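Local coordinates for protein teichoic acid D-alanine hydrolase (Staphylococcus aureus, PDB 5ZH8) that removes D-alanyl groups from wall teichoic acid and lipoteichoic acid, acting as an esterase that influences methicillin resistance, autolysis and cell wall structure, at residues A[129-134]-A[331-336]; A[171-176]-A[209-214]; A[191-196]-A[216-221]; A[277-282]-A[345-350]. All coordinates share one frame; numbering follows the deposited sequence.

From the N terminus, helix 129-142 opens contact 1, which closes about 200 residues later at 331-336, where the chain enters strand 333-335 of the large antiparallel sheet. Contacts 2 and 3 are nested inside that long loop and cross each other: 171-176 and then 191-196 go by before 209-214 closes contact 2 and 216-221 closes contact 3, both on helix 213-227 or the residues leading into it. Contact 4 opens at 277-282, still inside contact 1, and closes beyond it at 345-350, so these two cross. Contact 1 ties strand 333-335 to helix 129-142, contact 4 the 340-346/349-355 hairpin to the loop 277-282; contacts 2 and 3 hold the helical part together.

Contact 1: A[129-134]-A[331-336]; sequences QKFSTG and YGFYAK
Phe-131 and Gly-332 meet where the first turns of helix 129-142 press on the loop leading into strand 333-335, the junction between helical region and antiparallel sheet in the beta-lactamase and penicillin-binding-protein fold. Ser-127 and Lys-130 make up an SxxK sequence, a hallmark of this family. The backbones come very close: the CA atoms of Phe-131 and Gly-332 lie 3.9 Å apart and those of Gly-134 and Tyr-331 4.0 Å, a closeness that two glycines permit. Weak CA-H...O contacts run both ways. Phe-131 CA aims at Tyr-331 O (3.4 Å, 176° at the hydrogen), an oxygen that also sits at the edge of the Phe-131 ring, and Gly-332 CA leans on Lys-130 O at 3.6 Å. The polar ends go to other partners. Lys-130 rests its CB on Gly-332 CA, then runs extended until a bend at chi4 (61°) delivers NZ to a salt bridge with Asp-213 and a hydrogen bond with Ser-127 OG. Tyr-331 sets its ring edge against Gly-134 CA and sends OH to Glu-141. On the aromatic side, the rings of Phe-131 and Phe-333 meet obliquely, centroids 5.1 Å apart, and both touch Leu-342 of strand 340-346. Phe-333 CD1 meets two carbons of the other ring, Phe-131 CD1 at 3.4 Å and Phe-131 CE1 at 3.6 Å.

Contact 2: A[171-176]-A[209-214]; sequences MLHQSG and HMYNDG
His-173 ends helix 167-171 in a Schellman motif, with positive phi and two bonds back into the last turn, leaving its carbonyl to face the extended run 209-212. Met-210 N donates to His-173 O at 3.0 Å, nearly straight at 164°, and His-209 CA adds a weak CA-H...O contact there. The CA atoms of His-173 and Tyr-211 are 5.5 Å apart. Tyr-211 has its CB turned from the other segment, yet CG, roughly anti to the backbone N (chi1 -150°), swings the ring back over the imidazole: the planes meet at 37°, and His-173 NE2 lies over the rim of the phenol face, 3.6 Å from Tyr-211 CE1. Tyr-211, Asn-212 and Asp-213 probably stand where penicillin-binding proteins carry Tyr-x-Asn, with an aspartate in the third place, and Tyr-211 OH bonds to Ser-127 OG. At the imidazole edge His-173 CE1 comes within 3.2 Å of Asn-212 O, while His-173 ND1 bonds to Asn-215 ND2. The His-209 ring lies by the carbonyls, its edge toward Leu-172 O. Asn-212 is the N-cap of helix 213-227: OD1 takes Gly-214 N at 2.8 Å, the donor standing above the carbonyl plane, and also accepts from Tyr-180 N, with ND2 on Tyr-178 O.

Contact 3: A[191-196]-A[216-221]; sequences QAVKAI and YLVLAK
Lys-221 NZ is gripped by two carboxylates, Glu-224 on its own helix and Asp-190 on helix 189-199, while the base of the same side chain packs across the contact, CB 4.0 Å from Val-193 CG2. Bends at chi2 and chi3 turn the amine aside from the apolar patch. That patch is a plain helix-helix packing between the short segments 191-196 and 216-221, whose axes come within 9.4 Å and cross at -122°. Val-193 is the wedge. With CG1 anti to the backbone N (chi1 177°) and CG2 beside it, its two methyls split the work: CG2 settles on the backbone of the opposite helix, 3.3 Å from Leu-217 O, and between Leu-217 CB and Lys-221 CB, whereas CG1 faces Val-218 CG2 at 4.0 Å, the two valines lying nearly perpendicular. One turn on, Ile-196 straddles Leu-217 and Val-218. Its CD1 reaches Leu-217 CB at 4.2 Å, and its CG2 meets Val-218 CG2, also at 4.2 Å, so Val-218 CG2 is touched by Val-193 and Ile-196 alike. Around this layer, Tyr-180 packs on Ala-192 and Ile-196, Val-218 also touches Leu-170 of helix 167-171, and Leu-219 carries helix 213-227 on to Leu-137 of helix 129-142.

Contact 4: A[277-282]-A[345-350]; sequences NILDQY and GFFGQV
Phe-347 CG lies anti to its carbonyl carbon (chi1 -67°), which turns the ring edge to Ile-278, whose CG1, set between the backbone N and the carbonyl carbon (chi1 57°), meets Phe-347 CZ at 3.6 Å. The two phenylalanines sit at the head of a beta hairpin: a type I' turn from Phe-346 to Gln-349 joins strands 340-346 and 349-355 of the large sheet, and its tight bend presents both rings to the loop 277-282. They lean on one another, Phe-347 CD2 lying over the centre of the Phe-346 ring. Phe-346 in turn drives its edge into the face of Tyr-282, an edge-to-face pair with centroids 5.0 Å apart; the leading atom, Phe-346 CZ, stands over the middle of the tyrosine ring. Tyr-282 OH is hydrogen-bonded to Asp-213 OD2, so the same side chain links the hairpin to the start of helix 213-227. Leu-279 and Phe-346 run alongside each other, head to tail, with Leu-279 CD2 3.5 Å from Phe-346 CE2. Strand 123-124 joins in through Leu-124, which touches both phenylalanines. At the Asn-277 end of the loop the amide stands almost perpendicular to the Phe-347 ring (86° between planes), Asn-277 OD1 lying 3.3 Å from Phe-347 CZ and 3.4 Å from Phe-347 CE1.

Contact 1: A[129-134]-A[331-336]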
loop_
_atom_site.group_PDB
_atom_site.type_symbol
_atom_site.label_atom_id
_atom_site.label_comp_id
_atom_site.label_asym_id
_atom_site.label_seq_id
_atom_site.Cartn_x
_atom_site.Cartn_y
_atom_site.Cartn_z
ATOM N N GLN A 129 15.782 8.282 3.847
ATOM C CA GLN A 129 16.643 9.475 3.784
ATOM C C GLN A 129 16.741 10.188 5.132
ATOM O O GLN A 129 17.712 10.891 5.386
ATOM C CB GLN A 129 16.184 10.477 2.718
ATOM C CG GLN A 129 17.251 11.526 2.408
ATOM C CD GLN A 129 16.797 12.584 1.429
ATOM O OE1 GLN A 129 15.603 12.828 1.270
ATOM N NE2 GLN A 129 17.756 13.235 0.775
ATOM N N LYS A 130 15.747 10.010 5.991
ATOM C CA LYS A 130 15.819 10.551 7.351
ATOM C C LYS A 130 17.107 10.136 8.094
ATOM O O LYS A 130 17.587 10.872 8.954
ATOM C CB LYS A 130 14.595 10.128 8.161
ATOM C CG LYS A 130 13.296 10.753 7.681
ATOM C CD LYS A 130 12.155 10.440 8.627
ATOM C CE LYS A 130 10.871 11.115 8.183
ATOM N NZ LYS A 130 10.424 10.664 6.840
ATOM N N PHE A 131 17.648 8.966 7.756
ATOM C CA PHE A 131 18.924 8.497 8.303
ATOM C C PHE A 131 20.075 9.407 7.877
ATOM O O PHE A 131 20.926 9.756 8.684
ATOM C CB PHE A 131 19.179 7.042 7.867
ATOM C CG PHE A 131 20.491 6.469 8.345
ATOM C CD1 PHE A 131 20.887 6.584 9.672
ATOM C CD2 PHE A 131 21.321 5.781 7.463
ATOM C CE1 PHE A 131 22.089 6.047 10.105
ATOM C CE2 PHE A 131 22.525 5.242 7.886
ATOM C CZ PHE A 131 22.910 5.379 9.211
ATOM N N SER A 132 20.090 9.786 6.606
ATOM C CA SER A 132 21.054 10.760 6.084
ATOM C C SER A 132 20.986 12.076 6.879
ATOM O O SER A 132 22.017 12.597 7.327
ATOM C CB SER A 132 20.803 11.001 4.585
ATOM O OG SER A 132 21.367 12.223 4.135
ATOM N N THR A 133 19.766 12.583 7.060
ATOM C CA THR A 133 19.520 13.811 7.816
ATOM C C THR A 133 19.932 13.661 9.296
ATOM O O THR A 133 20.491 14.589 9.889
ATOM C CB THR A 133 18.030 14.225 7.724
ATOM O OG1 THR A 133 17.667 14.429 6.353
ATOM C CG2 THR A 133 17.754 15.511 8.516
ATOM N N GLY A 134 19.657 12.499 9.883
ATOM C CA GLY A 134 20.069 12.217 11.252
ATOM C C GLY A 134 21.579 12.209 11.413
ATOM O O GLY A 134 22.104 12.712 12.404
ATOM N N TYR A 331 17.470 9.236 14.954
ATOM C CA TYR A 331 18.234 9.757 13.816
ATOM C C TYR A 331 17.890 9.071 12.491
ATOM O O TYR A 331 18.774 8.734 11.706
ATOM C CB TYR A 331 19.741 9.676 14.118
ATOM C CG TYR A 331 20.154 10.612 15.227
ATOM C CD1 TYR A 331 20.392 11.965 14.967
ATOM C CD2 TYR A 331 20.284 10.163 16.546
ATOM C CE1 TYR A 331 20.766 12.835 15.978
ATOM C CE2 TYR A 331 20.654 11.031 17.562
ATOM C CZ TYR A 331 20.891 12.364 17.272
ATOM O OH TYR A 331 21.257 13.232 18.273
ATOM N N GLY A 332 16.598 8.860 12.264
ATOM C CA GLY A 332 16.110 8.311 11.002
ATOM C C GLY A 332 16.076 6.800 10.852
ATOM O O GLY A 332 15.800 6.312 9.764
ATOM N N PHE A 333 16.345 6.050 11.918
ATOM C CA PHE A 333 16.359 4.579 11.826
ATOM C C PHE A 333 16.067 3.900 13.160
ATOM O O PHE A 333 16.021 4.548 14.201
ATOM C CB PHE A 333 17.703 4.105 11.277
ATOM C CG PHE A 333 18.817 4.143 12.283
ATOM C CD1 PHE A 333 19.526 5.324 12.523
ATOM C CD2 PHE A 333 19.153 3.005 12.998
ATOM C CE1 PHE A 333 20.545 5.359 13.456
ATOM C CE2 PHE A 333 20.171 3.035 13.940
ATOM C CZ PHE A 333 20.867 4.213 14.166
ATOM N N TYR A 334 15.882 2.589 13.109
ATOM C CA TYR A 334 15.477 1.804 14.271
ATOM C C TYR A 334 16.596 0.912 14.791
ATOM O O TYR A 334 17.210 0.180 14.030
ATOM C CB TYR A 334 14.296 0.916 13.893
ATOM C CG TYR A 334 13.035 1.667 13.559
ATOM C CD1 TYR A 334 12.125 1.989 14.551
ATOM C CD2 TYR A 334 12.741 2.045 12.246
ATOM C CE1 TYR A 334 10.960 2.675 14.258
ATOM C CE2 TYR A 334 11.576 2.732 11.945
ATOM C CZ TYR A 334 10.690 3.041 12.954
ATOM O OH TYR A 334 9.528 3.720 12.675
ATOM N N ALA A 335 16.844 0.983 16.094
ATOM C CA ALA A 335 17.635 -0.021 16.794
ATOM C C ALA A 335 16.668 -0.923 17.540
ATOM O O ALA A 335 16.007 -0.480 18.475
ATOM C CB ALA A 335 18.600 0.637 17.761
ATOM N N LYS A 336 16.577 -2.180 17.112
ATOM C CA LYS A 336 15.634 -3.136 17.692
ATOM C C LYS A 336 16.373 -4.270 18.419
ATOM O O LYS A 336 17.601 -4.343 18.360
ATOM C CB LYS A 336 14.719 -3.685 16.600
ATOM C CG LYS A 336 13.997 -2.609 15.798
ATOM C CD LYS A 336 13.088 -3.219 14.743
ATOM C CE LYS A 336 11.824 -2.404 14.540
ATOM N NZ LYS A 336 10.909 -2.503 15.714
#

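Contact 2: A[171-176]-A[209-214]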
loop_
_atom_site.group_PDB
_atom_site.type_symbol
_atom_site.label_atom_id
_atom_site.label_comp_id
_atom_site.label_asym_id
_atom_site.label_seq_id
_atom_site.Cartn_x
_atom_site.Cartn_y
_atom_site.Cartn_z
ATOM N N MET A 171 13.341 14.944 15.963
ATOM C CA MET A 171 14.133 13.760 15.650
ATOM C C MET A 171 13.428 12.464 16.049
ATOM O O MET A 171 13.477 11.481 15.311
ATOM C CB MET A 171 15.501 13.863 16.345
ATOM C CG MET A 171 16.450 12.699 16.106
ATOM S SD MET A 171 16.194 11.312 17.234
ATOM C CE MET A 171 16.812 11.969 18.777
ATOM N N LEU A 172 12.770 12.471 17.206
ATOM C CA LEU A 172 12.096 11.280 17.736
ATOM C C LEU A 172 10.633 11.136 17.281
ATOM O O LEU A 172 9.952 10.198 17.703
ATOM C CB LEU A 172 12.143 11.281 19.276
ATOM C CG LEU A 172 13.494 11.188 19.990
ATOM C CD1 LEU A 172 13.317 11.442 21.479
ATOM C CD2 LEU A 172 14.168 9.848 19.761
ATOM N N HIS A 173 10.157 12.046 16.429
ATOM C CA HIS A 173 8.750 12.088 15.996
ATOM C C HIS A 173 7.767 12.223 17.160
ATOM O O HIS A 173 6.886 11.391 17.328
ATOM C CB HIS A 173 8.382 10.864 15.141
ATOM C CG HIS A 173 9.131 10.777 13.850
ATOM N ND1 HIS A 173 9.003 11.716 12.848
ATOM C CD2 HIS A 173 9.999 9.849 13.389
ATOM C CE1 HIS A 173 9.776 11.375 11.831
ATOM N NE2 HIS A 173 10.396 10.249 12.137
ATOM N N GLN A 174 7.927 13.279 17.955
ATOM C CA GLN A 174 7.014 13.576 19.062
ATOM C C GLN A 174 6.897 15.084 19.296
ATOM O O GLN A 174 6.833 15.549 20.436
ATOM C CB GLN A 174 7.478 12.866 20.336
ATOM C CG GLN A 174 8.894 13.217 20.767
ATOM C CD GLN A 174 9.299 12.549 22.071
ATOM O OE1 GLN A 174 8.884 11.427 22.369
ATOM N NE2 GLN A 174 10.118 13.239 22.855
ATOM N N SER A 175 6.840 15.835 18.201
ATOM C CA SER A 175 6.826 17.294 18.250
ATOM C C SER A 175 5.430 17.869 18.476
ATOM O O SER A 175 5.282 18.954 19.038
ATOM C CB SER A 175 7.400 17.850 16.951
ATOM O OG SER A 175 6.640 17.423 15.836
ATOM N N GLY A 176 4.411 17.144 18.028
ATOM C CA GLY A 176 3.033 17.622 18.098
ATOM C C GLY A 176 2.620 18.415 16.874
ATOM O O GLY A 176 1.530 18.983 16.841
ATOM N N HIS A 209 3.954 10.396 20.387
ATOM C CA HIS A 209 4.589 9.956 19.152
ATOM C C HIS A 209 3.626 9.995 17.977
ATOM O O HIS A 209 2.460 9.635 18.109
ATOM C CB HIS A 209 5.171 8.552 19.293
ATOM C CG HIS A 209 5.769 8.031 18.024
ATOM N ND1 HIS A 209 5.027 7.364 17.070
ATOM C CD2 HIS A 209 7.040 8.071 17.552
ATOM C CE1 HIS A 209 5.814 7.016 16.065
ATOM N NE2 HIS A 209 7.039 7.437 16.331
ATOM N N MET A 210 4.117 10.464 16.836
ATOM C CA MET A 210 3.373 10.426 15.591
ATOM C C MET A 210 4.359 10.564 14.437
ATOM O O MET A 210 4.978 11.621 14.267
ATOM C CB MET A 210 2.358 11.569 15.549
ATOM C CG MET A 210 1.276 11.416 14.496
ATOM S SD MET A 210 0.615 13.014 13.980
ATOM C CE MET A 210 1.699 13.387 12.603
ATOM N N TYR A 211 4.514 9.507 13.647
ATOM C CA TYR A 211 5.417 9.547 12.498
ATOM C C TYR A 211 4.987 10.676 11.569
ATOM O O TYR A 211 3.798 10.884 11.338
ATOM C CB TYR A 211 5.427 8.212 11.752
ATOM C CG TYR A 211 6.735 7.915 11.069
ATOM C CD1 TYR A 211 7.807 7.403 11.793
ATOM C CD2 TYR A 211 6.909 8.135 9.705
ATOM C CE1 TYR A 211 9.019 7.114 11.184
ATOM C CE2 TYR A 211 8.117 7.851 9.083
ATOM C CZ TYR A 211 9.170 7.337 9.831
ATOM O OH TYR A 211 10.388 7.045 9.246
ATOM N N ASN A 212 5.962 11.409 11.053
ATOM C CA ASN A 212 5.693 12.633 10.318
ATOM C C ASN A 212 6.939 13.027 9.523
ATOM O O ASN A 212 7.971 13.373 10.111
ATOM C CB ASN A 212 5.308 13.737 11.314
ATOM C CG ASN A 212 4.844 15.019 10.646
ATOM O OD1 ASN A 212 4.980 15.202 9.433
ATOM N ND2 ASN A 212 4.289 15.923 11.450
ATOM N N ASP A 213 6.840 12.965 8.196
ATOM C CA ASP A 213 7.920 13.423 7.320
ATOM C C ASP A 213 8.305 14.856 7.651
ATOM O O ASP A 213 9.480 15.208 7.602
ATOM C CB ASP A 213 7.501 13.357 5.845
ATOM C CG ASP A 213 7.385 11.948 5.327
ATOM O OD1 ASP A 213 7.842 11.013 6.011
ATOM O OD2 ASP A 213 6.835 11.775 4.219
ATOM N N GLY A 214 7.300 15.670 7.978
ATOM C CA GLY A 214 7.493 17.076 8.316
ATOM C C GLY A 214 8.567 17.342 9.351
ATOM O O GLY A 214 9.313 18.308 9.227
#

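Contact 3: A[191-196]-A[216-221]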
loop_
_atom_site.group_PDB
_atom_site.type_symbol
_atom_site.label_atom_id
_atom_site.label_comp_id
_atom_site.label_asym_id
_atom_site.label_seq_id
_atom_site.Cartn_x
_atom_site.Cartn_y
_atom_site.Cartn_z
ATOM N N GLN A 191 9.631 26.563 1.393
ATOM C CA GLN A 191 8.176 26.683 1.316
ATOM C C GLN A 191 7.480 25.567 2.091
ATOM O O GLN A 191 6.478 25.804 2.761
ATOM C CB GLN A 191 7.705 26.690 -0.140
ATOM C CG GLN A 191 8.091 27.955 -0.892
ATOM C CD GLN A 191 7.621 27.957 -2.334
ATOM O OE1 GLN A 191 6.708 27.222 -2.708
ATOM N NE2 GLN A 191 8.239 28.802 -3.156
ATOM N N ALA A 192 8.020 24.358 2.001
ATOM C CA ALA A 192 7.480 23.218 2.741
ATOM C C ALA A 192 7.506 23.456 4.252
ATOM O O ALA A 192 6.499 23.248 4.930
ATOM C CB ALA A 192 8.246 21.949 2.399
ATOM N N VAL A 193 8.654 23.899 4.771
ATOM C CA VAL A 193 8.808 24.143 6.213
ATOM C C VAL A 193 8.081 25.417 6.659
ATOM O O VAL A 193 7.640 25.507 7.805
ATOM C CB VAL A 193 10.296 24.175 6.650
ATOM C CG1 VAL A 193 10.434 24.506 8.135
ATOM C CG2 VAL A 193 10.961 22.846 6.325
ATOM N N LYS A 194 7.953 26.391 5.762
ATOM C CA LYS A 194 7.136 27.570 6.045
ATOM C C LYS A 194 5.643 27.231 6.013
ATOM O O LYS A 194 4.844 27.886 6.665
ATOM C CB LYS A 194 7.484 28.737 5.105
ATOM C CG LYS A 194 8.313 29.806 5.809
ATOM C CD LYS A 194 9.242 30.597 4.899
ATOM C CE LYS A 194 10.073 31.592 5.717
ATOM N NZ LYS A 194 10.639 32.730 4.930
ATOM N N ALA A 195 5.273 26.203 5.260
ATOM C CA ALA A 195 3.905 25.680 5.298
ATOM C C ALA A 195 3.623 24.973 6.625
ATOM O O ALA A 195 2.577 25.199 7.239
ATOM C CB ALA A 195 3.655 24.738 4.127
ATOM N N ILE A 196 4.563 24.129 7.059
ATOM C CA ILE A 196 4.464 23.388 8.327
ATOM C C ILE A 196 4.378 24.317 9.532
ATOM O O ILE A 196 3.718 24.015 10.522
ATOM C CB ILE A 196 5.715 22.494 8.543
ATOM C CG1 ILE A 196 5.727 21.311 7.571
ATOM C CG2 ILE A 196 5.798 21.980 9.976
ATOM C CD1 ILE A 196 7.088 20.656 7.440
ATOM N N TYR A 216 11.366 15.768 9.891
ATOM C CA TYR A 216 12.691 15.725 9.279
ATOM C C TYR A 216 12.881 16.745 8.154
ATOM O O TYR A 216 14.016 17.043 7.782
ATOM C CB TYR A 216 13.050 14.301 8.838
ATOM C CG TYR A 216 13.594 13.487 9.995
ATOM C CD1 TYR A 216 12.798 13.201 11.101
ATOM C CD2 TYR A 216 14.911 13.039 10.006
ATOM C CE1 TYR A 216 13.291 12.471 12.166
ATOM C CE2 TYR A 216 15.411 12.311 11.069
ATOM C CZ TYR A 216 14.601 12.034 12.149
ATOM O OH TYR A 216 15.093 11.317 13.217
ATOM N N LEU A 217 11.785 17.296 7.630
ATOM C CA LEU A 217 11.875 18.457 6.732
ATOM C C LEU A 217 12.315 19.711 7.499
ATOM O O LEU A 217 13.135 20.481 7.005
ATOM C CB LEU A 217 10.549 18.713 6.006
ATOM C CG LEU A 217 10.080 17.615 5.054
ATOM C CD1 LEU A 217 8.704 17.952 4.506
ATOM C CD2 LEU A 217 11.072 17.401 3.918
ATOM N N VAL A 218 11.775 19.901 8.704
ATOM C CA VAL A 218 12.197 20.990 9.594
ATOM C C VAL A 218 13.656 20.833 10.020
ATOM O O VAL A 218 14.397 21.819 10.097
ATOM C CB VAL A 218 11.339 21.033 10.887
ATOM C CG1 VAL A 218 11.941 21.983 11.919
ATOM C CG2 VAL A 218 9.898 21.401 10.561
ATOM N N LEU A 219 14.051 19.597 10.323
ATOM C CA LEU A 219 15.438 19.296 10.693
ATOM C C LEU A 219 16.397 19.538 9.537
ATOM O O LEU A 219 17.510 20.011 9.744
ATOM C CB LEU A 219 15.589 17.853 11.181
ATOM C CG LEU A 219 15.070 17.538 12.587
ATOM C CD1 LEU A 219 15.180 16.047 12.863
ATOM C CD2 LEU A 219 15.773 18.368 13.646
ATOM N N ALA A 220 15.971 19.204 8.325
ATOM C CA ALA A 220 16.772 19.479 7.137
ATOM C C ALA A 220 16.997 20.988 6.966
ATOM O O ALA A 220 18.090 21.414 6.595
ATOM C CB ALA A 220 16.106 18.894 5.898
ATOM N N LYS A 221 15.972 21.792 7.242
ATOM C CA LYS A 221 16.094 23.242 7.148
ATOM C C LYS A 221 16.989 23.800 8.260
ATOM O O LYS A 221 17.751 24.750 8.037
ATOM C CB LYS A 221 14.714 23.905 7.195
ATOM C CG LYS A 221 14.725 25.398 6.901
ATOM C CD LYS A 221 15.105 25.677 5.450
ATOM C CE LYS A 221 16.040 26.874 5.335
ATOM N NZ LYS A 221 16.750 26.899 4.026
#

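Contact 4: A[277-282]-A[345-350]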
loop_
_atom_site.group_PDB
_atom_site.type_symbol
_atom_site.label_atom_id
_atom_site.label_comp_id
_atom_site.label_asym_id
_atom_site.label_seq_id
_atom_site.Cartn_x
_atom_site.Cartn_y
_atom_site.Cartn_z
ATOM N N ASN A 277 6.117 13.883 -7.809
ATOM C CA ASN A 277 5.714 15.233 -8.193
ATOM C C ASN A 277 6.015 16.291 -7.117
ATOM O O ASN A 277 5.655 17.460 -7.289
ATOM C CB ASN A 277 4.216 15.237 -8.530
ATOM C CG ASN A 277 3.353 14.690 -7.402
ATOM O OD1 ASN A 277 3.853 14.176 -6.401
ATOM N ND2 ASN A 277 2.051 14.826 -7.549
ATOM N N ILE A 278 6.672 15.884 -6.029
ATOM C CA ILE A 278 6.884 16.755 -4.868
ATOM C C ILE A 278 8.297 16.664 -4.267
ATOM O O ILE A 278 8.550 17.179 -3.179
ATOM C CB ILE A 278 5.861 16.432 -3.753
ATOM C CG1 ILE A 278 5.947 14.955 -3.347
ATOM C CG2 ILE A 278 4.455 16.786 -4.205
ATOM C CD1 ILE A 278 5.115 14.590 -2.133
ATOM N N LEU A 279 9.222 16.031 -4.979
ATOM C CA LEU A 279 10.543 15.747 -4.428
ATOM C C LEU A 279 11.420 16.999 -4.322
ATOM O O LEU A 279 12.433 16.997 -3.613
ATOM C CB LEU A 279 11.233 14.659 -5.253
ATOM C CG LEU A 279 10.509 13.306 -5.361
ATOM C CD1 LEU A 279 11.393 12.313 -6.097
ATOM C CD2 LEU A 279 10.124 12.774 -3.987
ATOM N N ASP A 280 11.035 18.067 -5.016
ATOM C CA ASP A 280 11.693 19.378 -4.858
ATOM C C ASP A 280 11.511 19.996 -3.460
ATOM O O ASP A 280 12.329 20.804 -3.036
ATOM C CB ASP A 280 11.235 20.367 -5.950
ATOM C CG ASP A 280 9.722 20.550 -6.007
ATOM O OD1 ASP A 280 8.971 19.788 -5.348
ATOM O OD2 ASP A 280 9.283 21.465 -6.739
ATOM N N GLN A 281 10.453 19.602 -2.753
ATOM C CA GLN A 281 10.171 20.100 -1.407
ATOM C C GLN A 281 10.506 19.080 -0.312
ATOM O O GLN A 281 10.241 19.322 0.866
ATOM C CB GLN A 281 8.690 20.492 -1.312
ATOM C CG GLN A 281 7.733 19.340 -1.007
ATOM C CD GLN A 281 6.351 19.520 -1.610
ATOM O OE1 GLN A 281 5.344 19.456 -0.908
ATOM N NE2 GLN A 281 6.297 19.738 -2.924
ATOM N N TYR A 282 11.089 17.945 -0.701
ATOM C CA TYR A 282 11.280 16.809 0.207
ATOM C C TYR A 282 12.744 16.518 0.543
ATOM O O TYR A 282 13.108 15.369 0.819
ATOM C CB TYR A 282 10.595 15.556 -0.369
ATOM C CG TYR A 282 9.424 15.087 0.464
ATOM C CD1 TYR A 282 9.626 14.279 1.582
ATOM C CD2 TYR A 282 8.124 15.471 0.154
ATOM C CE1 TYR A 282 8.563 13.858 2.356
ATOM C CE2 TYR A 282 7.054 15.053 0.925
ATOM C CZ TYR A 282 7.278 14.247 2.025
ATOM O OH TYR A 282 6.212 13.832 2.786
ATOM N N GLY A 345 8.732 4.085 2.318
ATOM C CA GLY A 345 7.713 3.766 1.313
ATOM C C GLY A 345 7.288 5.041 0.610
ATOM O O GLY A 345 6.735 5.944 1.245
ATOM N N PHE A 346 7.543 5.134 -0.691
ATOM C CA PHE A 346 7.291 6.377 -1.409
ATOM C C PHE A 346 7.109 6.127 -2.904
ATOM O O PHE A 346 7.879 5.382 -3.513
ATOM C CB PHE A 346 8.467 7.345 -1.151
ATOM C CG PHE A 346 8.072 8.791 -0.995
ATOM C CD1 PHE A 346 6.863 9.166 -0.407
ATOM C CD2 PHE A 346 8.958 9.786 -1.377
ATOM C CE1 PHE A 346 6.533 10.504 -0.274
ATOM C CE2 PHE A 346 8.635 11.128 -1.231
ATOM C CZ PHE A 346 7.424 11.482 -0.678
ATOM N N PHE A 347 6.080 6.753 -3.471
ATOM C CA PHE A 347 5.764 6.674 -4.899
ATOM C C PHE A 347 6.016 5.305 -5.513
ATOM O O PHE A 347 6.853 5.149 -6.402
ATOM C CB PHE A 347 6.497 7.773 -5.673
ATOM C CG PHE A 347 6.014 9.152 -5.337
ATOM C CD1 PHE A 347 4.913 9.694 -5.990
ATOM C CD2 PHE A 347 6.642 9.896 -4.352
ATOM C CE1 PHE A 347 4.457 10.955 -5.670
ATOM C CE2 PHE A 347 6.188 11.164 -4.033
ATOM C CZ PHE A 347 5.094 11.691 -4.695
ATOM N N GLY A 348 5.288 4.318 -4.998
ATOM C CA GLY A 348 5.302 2.957 -5.527
ATOM C C GLY A 348 6.558 2.146 -5.278
ATOM O O GLY A 348 6.712 1.068 -5.845
ATOM N N GLN A 349 7.453 2.647 -4.429
ATOM C CA GLN A 349 8.689 1.948 -4.122
ATOM C C GLN A 349 8.755 1.668 -2.634
ATOM O O GLN A 349 8.111 2.346 -1.836
ATOM C CB GLN A 349 9.895 2.763 -4.583
ATOM C CG GLN A 349 9.810 3.173 -6.054
ATOM C CD GLN A 349 11.143 3.552 -6.674
ATOM O OE1 GLN A 349 12.206 3.258 -6.125
ATOM N NE2 GLN A 349 11.095 4.195 -7.833
ATOM N N VAL A 350 9.511 0.641 -2.271
ATOM C CA VAL A 350 9.736 0.293 -0.874
ATOM C C VAL A 350 11.212 -0.040 -0.710
ATOM O O VAL A 350 11.738 -0.908 -1.414
ATOM C CB VAL A 350 8.904 -0.919 -0.415
ATOM C CG1 VAL A 350 8.816 -0.935 1.101
ATOM C CG2 VAL A 350 7.508 -0.891 -1.014
#